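Local coordinates for nitrogenase iron-molybdenum cofactor biosynthesis protein NifB (Methanothermobacter thermautotrophicus, PDB 7JMA) that probably carries out the radical SAM-dependent carbide insertion that fuses two [4Fe-4S] clusters into the [8Fe-9S-C] precursor of the nitrogenase iron-molybdenum cofactor, at residues Glu97-Phe102 with Pro124-Glu129. Numbering follows the deposited sequence.
Sequences ETFEFF and PDRADE
Phe-99 of helix 96-108 lays one ring face against Arg-126 of helix 123-132, joining two neighbouring helices of the radical SAM domain, with strand 113-118 of its parallel sheet between them in sequence. The cation-pi stack is nearly parallel: guanidinium and ring planes differ by 9°, and Arg-126 CZ stands 4.0 Å from the centroid of the Phe-99 ring, displaced toward CE2, its nearest ring atom at 3.6 Å. A bend at chi2 (-67°) folds the arginine chain along the ring, with CD 3.7 Å from Phe-99 CZ. Van der Waals contact is completed by Glu-129, whose carboxylate carbon CD comes obliquely to within 3.5 Å of Phe-99 CD1. With an alanine at Arg-126, this ring face would probably lose its cationic cover and the Glu-129 carboxylate its close counter-charge. On the inner side, Phe-102 packs on Met-116 of strand 113-118. Electrostatics tie the two polar partners together: one bent hydrogen bond within a salt bridge, together with the stack, is likely to restrain the turning of the guanidinium, and Lys-103 adds a long, weak ion pair to Glu-129. Arg-126 NH1 meets Glu-129 OE2 at a short 2.5 Å on its syn side, 23° out of the carboxylate plane, the oxygen lying in the guanidinium plane.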
ATOM      1  N   GLU A  97      -0.836 -10.409  13.555  1.00 37.17           N
ATOM      2  CA  GLU A  97      -1.451 -11.548  12.864  1.00 35.37           C
ATOM      3  C   GLU A  97      -0.932 -11.688  11.437  1.00 33.09           C
ATOM      4  O   GLU A  97      -0.772 -12.807  10.932  1.00 38.31           O
ATOM      5  CB  GLU A  97      -2.975 -11.417  12.859  1.00 36.79           C
ATOM      6  N   THR A  98      -0.669 -10.560  10.765  1.00 31.13           N
ATOM      7  CA  THR A  98      -0.126 -10.598   9.410  1.00 29.19           C
ATOM      8  C   THR A  98       1.126 -11.457   9.328  1.00 34.67           C
ATOM      9  O   THR A  98       1.260 -12.297   8.436  1.00 34.33           O
ATOM     10  CB  THR A  98       0.189  -9.177   8.946  1.00 29.72           C
ATOM     11  OG1 THR A  98      -1.023  -8.411   8.963  1.00 30.39           O
ATOM     12  CG2 THR A  98       0.791  -9.191   7.547  1.00 33.02           C
ATOM     13  N   PHE A  99       2.071 -11.231  10.241  1.00 32.36           N
ATOM     14  CA  PHE A  99       3.330 -11.955  10.192  1.00 30.07           C
ATOM     15  C   PHE A  99       3.158 -13.398  10.649  1.00 36.30           C
ATOM     16  O   PHE A  99       3.837 -14.289  10.129  1.00 44.96           O
ATOM     17  CB  PHE A  99       4.376 -11.221  11.034  1.00 34.53           C
ATOM     18  CG  PHE A  99       4.570  -9.783  10.624  1.00 35.54           C
ATOM     19  CD1 PHE A  99       5.499  -9.447   9.652  1.00 41.07           C
ATOM     20  CD2 PHE A  99       3.793  -8.781  11.179  1.00 39.92           C
ATOM     21  CE1 PHE A  99       5.666  -8.127   9.265  1.00 42.47           C
ATOM     22  CE2 PHE A  99       3.954  -7.468  10.797  1.00 40.69           C
ATOM     23  CZ  PHE A  99       4.881  -7.140   9.837  1.00 40.33           C
ATOM     24  N   GLU A 100       2.249 -13.656  11.598  1.00 37.22           N
ATOM     25  CA  GLU A 100       1.964 -15.042  11.967  1.00 38.22           C
ATOM     26  C   GLU A 100       1.389 -15.806  10.782  1.00 47.42           C
ATOM     27  O   GLU A 100       1.754 -16.965  10.538  1.00 50.24           O
ATOM     28  CB  GLU A 100       0.999 -15.095  13.155  1.00 43.30           C
ATOM     29  N   PHE A 101       0.505 -15.158  10.018  1.00 39.80           N
ATOM     30  CA  PHE A 101      -0.101 -15.799   8.856  1.00 42.13           C
ATOM     31  C   PHE A 101       0.939 -16.106   7.787  1.00 38.68           C
ATOM     32  O   PHE A 101       0.971 -17.211   7.238  1.00 37.71           O
ATOM     33  CB  PHE A 101      -1.209 -14.907   8.286  1.00 40.11           C
ATOM     34  CG  PHE A 101      -1.749 -15.380   6.964  1.00 37.70           C
ATOM     35  CD1 PHE A 101      -2.653 -16.439   6.904  1.00 36.27           C
ATOM     36  CD2 PHE A 101      -1.343 -14.781   5.778  1.00 37.08           C
ATOM     37  CE1 PHE A 101      -3.145 -16.887   5.688  1.00 43.47           C
ATOM     38  CE2 PHE A 101      -1.829 -15.219   4.556  1.00 41.11           C
ATOM     39  CZ  PHE A 101      -2.733 -16.277   4.509  1.00 41.59           C
ATOM     40  N   PHE A 102       1.788 -15.128   7.446  1.00 34.11           N
ATOM     41  CA  PHE A 102       2.768 -15.417   6.400  1.00 34.30           C
ATOM     42  C   PHE A 102       3.814 -16.425   6.863  1.00 42.67           C
ATOM     43  O   PHE A 102       4.368 -17.155   6.034  1.00 45.46           O
ATOM     44  CB  PHE A 102       3.419 -14.124   5.904  1.00 37.25           C
ATOM     45  CG  PHE A 102       2.548 -13.357   4.951  1.00 36.16           C
ATOM     46  CD1 PHE A 102       2.101 -13.945   3.776  1.00 40.78           C
ATOM     47  CD2 PHE A 102       2.141 -12.070   5.248  1.00 39.38           C
ATOM     48  CE1 PHE A 102       1.280 -13.255   2.903  1.00 42.19           C
ATOM     49  CE2 PHE A 102       1.322 -11.367   4.377  1.00 44.98           C
ATOM     50  CZ  PHE A 102       0.883 -11.957   3.211  1.00 38.19           C
ATOM     51  N   PRO A 124      10.298   0.623   7.007  1.00 36.85           N
ATOM     52  CA  PRO A 124      11.704   0.559   7.431  1.00 38.38           C
ATOM     53  C   PRO A 124      11.932  -0.444   8.546  1.00 45.93           C
ATOM     54  O   PRO A 124      12.938  -1.164   8.537  1.00 46.05           O
ATOM     55  CB  PRO A 124      12.000   1.996   7.868  1.00 38.44           C
ATOM     56  CG  PRO A 124      11.069   2.821   7.037  1.00 39.39           C
ATOM     57  CD  PRO A 124       9.796   2.010   7.033  1.00 36.04           C
ATOM     58  N   ASP A 125      10.995  -0.550   9.486  1.00 36.84           N
ATOM     59  CA  ASP A 125      11.165  -1.471  10.597  1.00 41.12           C
ATOM     60  C   ASP A 125      10.830  -2.916  10.240  1.00 41.46           C
ATOM     61  O   ASP A 125      11.302  -3.825  10.925  1.00 43.35           O
ATOM     62  CB  ASP A 125      10.305  -1.017  11.777  1.00 48.66           C
ATOM     63  CG  ASP A 125      10.527   0.444  12.125  1.00 67.89           C
ATOM     64  OD1 ASP A 125      11.672   0.800  12.482  1.00 73.23           O
ATOM     65  OD2 ASP A 125       9.562   1.234  12.041  1.00 66.08           O
ATOM     66  N   ARG A 126      10.034  -3.156   9.196  1.00 29.78           N
ATOM     67  CA  ARG A 126       9.586  -4.513   8.893  1.00 33.42           C
ATOM     68  C   ARG A 126      10.104  -5.060   7.573  1.00 33.45           C
ATOM     69  O   ARG A 126       9.853  -6.235   7.275  1.00 35.61           O
ATOM     70  CB  ARG A 126       8.055  -4.587   8.881  1.00 36.40           C
ATOM     71  CG  ARG A 126       7.434  -4.216  10.187  1.00 34.47           C
ATOM     72  CD  ARG A 126       7.773  -5.241  11.263  1.00 45.42           C
ATOM     73  NE  ARG A 126       6.788  -5.225  12.339  1.00 58.58           N
ATOM     74  CZ  ARG A 126       6.483  -6.272  13.101  1.00 70.94           C
ATOM     75  NH1 ARG A 126       7.084  -7.442  12.912  1.00 61.05           N
ATOM     76  NH2 ARG A 126       5.569  -6.147  14.056  1.00 79.12           N
ATOM     77  N   ALA A 127      10.823  -4.260   6.785  1.00 32.34           N
ATOM     78  CA  ALA A 127      11.205  -4.700   5.445  1.00 37.48           C
ATOM     79  C   ALA A 127      12.024  -5.986   5.488  1.00 41.99           C
ATOM     80  O   ALA A 127      11.775  -6.909   4.705  1.00 39.66           O
ATOM     81  CB  ALA A 127      11.965  -3.593   4.721  1.00 39.07           C
ATOM     82  N   ASP A 128      12.980  -6.082   6.414  1.00 40.05           N
ATOM     83  CA  ASP A 128      13.778  -7.301   6.524  1.00 44.52           C
ATOM     84  C   ASP A 128      12.901  -8.514   6.795  1.00 45.14           C
ATOM     85  O   ASP A 128      13.085  -9.577   6.191  1.00 42.53           O
ATOM     86  CB  ASP A 128      14.811  -7.150   7.637  1.00 56.63           C
ATOM     87  CG  ASP A 128      15.981  -6.296   7.230  1.00 81.43           C
ATOM     88  OD1 ASP A 128      16.378  -5.413   8.023  1.00 93.14           O
ATOM     89  OD2 ASP A 128      16.508  -6.513   6.120  1.00 88.75           O
ATOM     90  N   GLU A 129      11.943  -8.372   7.710  1.00 37.39           N
ATOM     91  CA  GLU A 129      11.093  -9.498   8.070  1.00 36.86           C
ATOM     92  C   GLU A 129      10.233  -9.939   6.892  1.00 35.55           C
ATOM     93  O   GLU A 129      10.041 -11.142   6.668  1.00 38.27           O
ATOM     94  CB  GLU A 129      10.219  -9.101   9.258  1.00 42.29           C
ATOM     95  CG  GLU A 129       9.383 -10.216   9.810  1.00 54.03           C
ATOM     96  CD  GLU A 129       8.705  -9.820  11.109  1.00 65.28           C
ATOM     97  OE1 GLU A 129       8.095 -10.699  11.751  1.00 74.05           O
ATOM     98  OE2 GLU A 129       8.790  -8.629  11.484  1.00 61.43           O
TER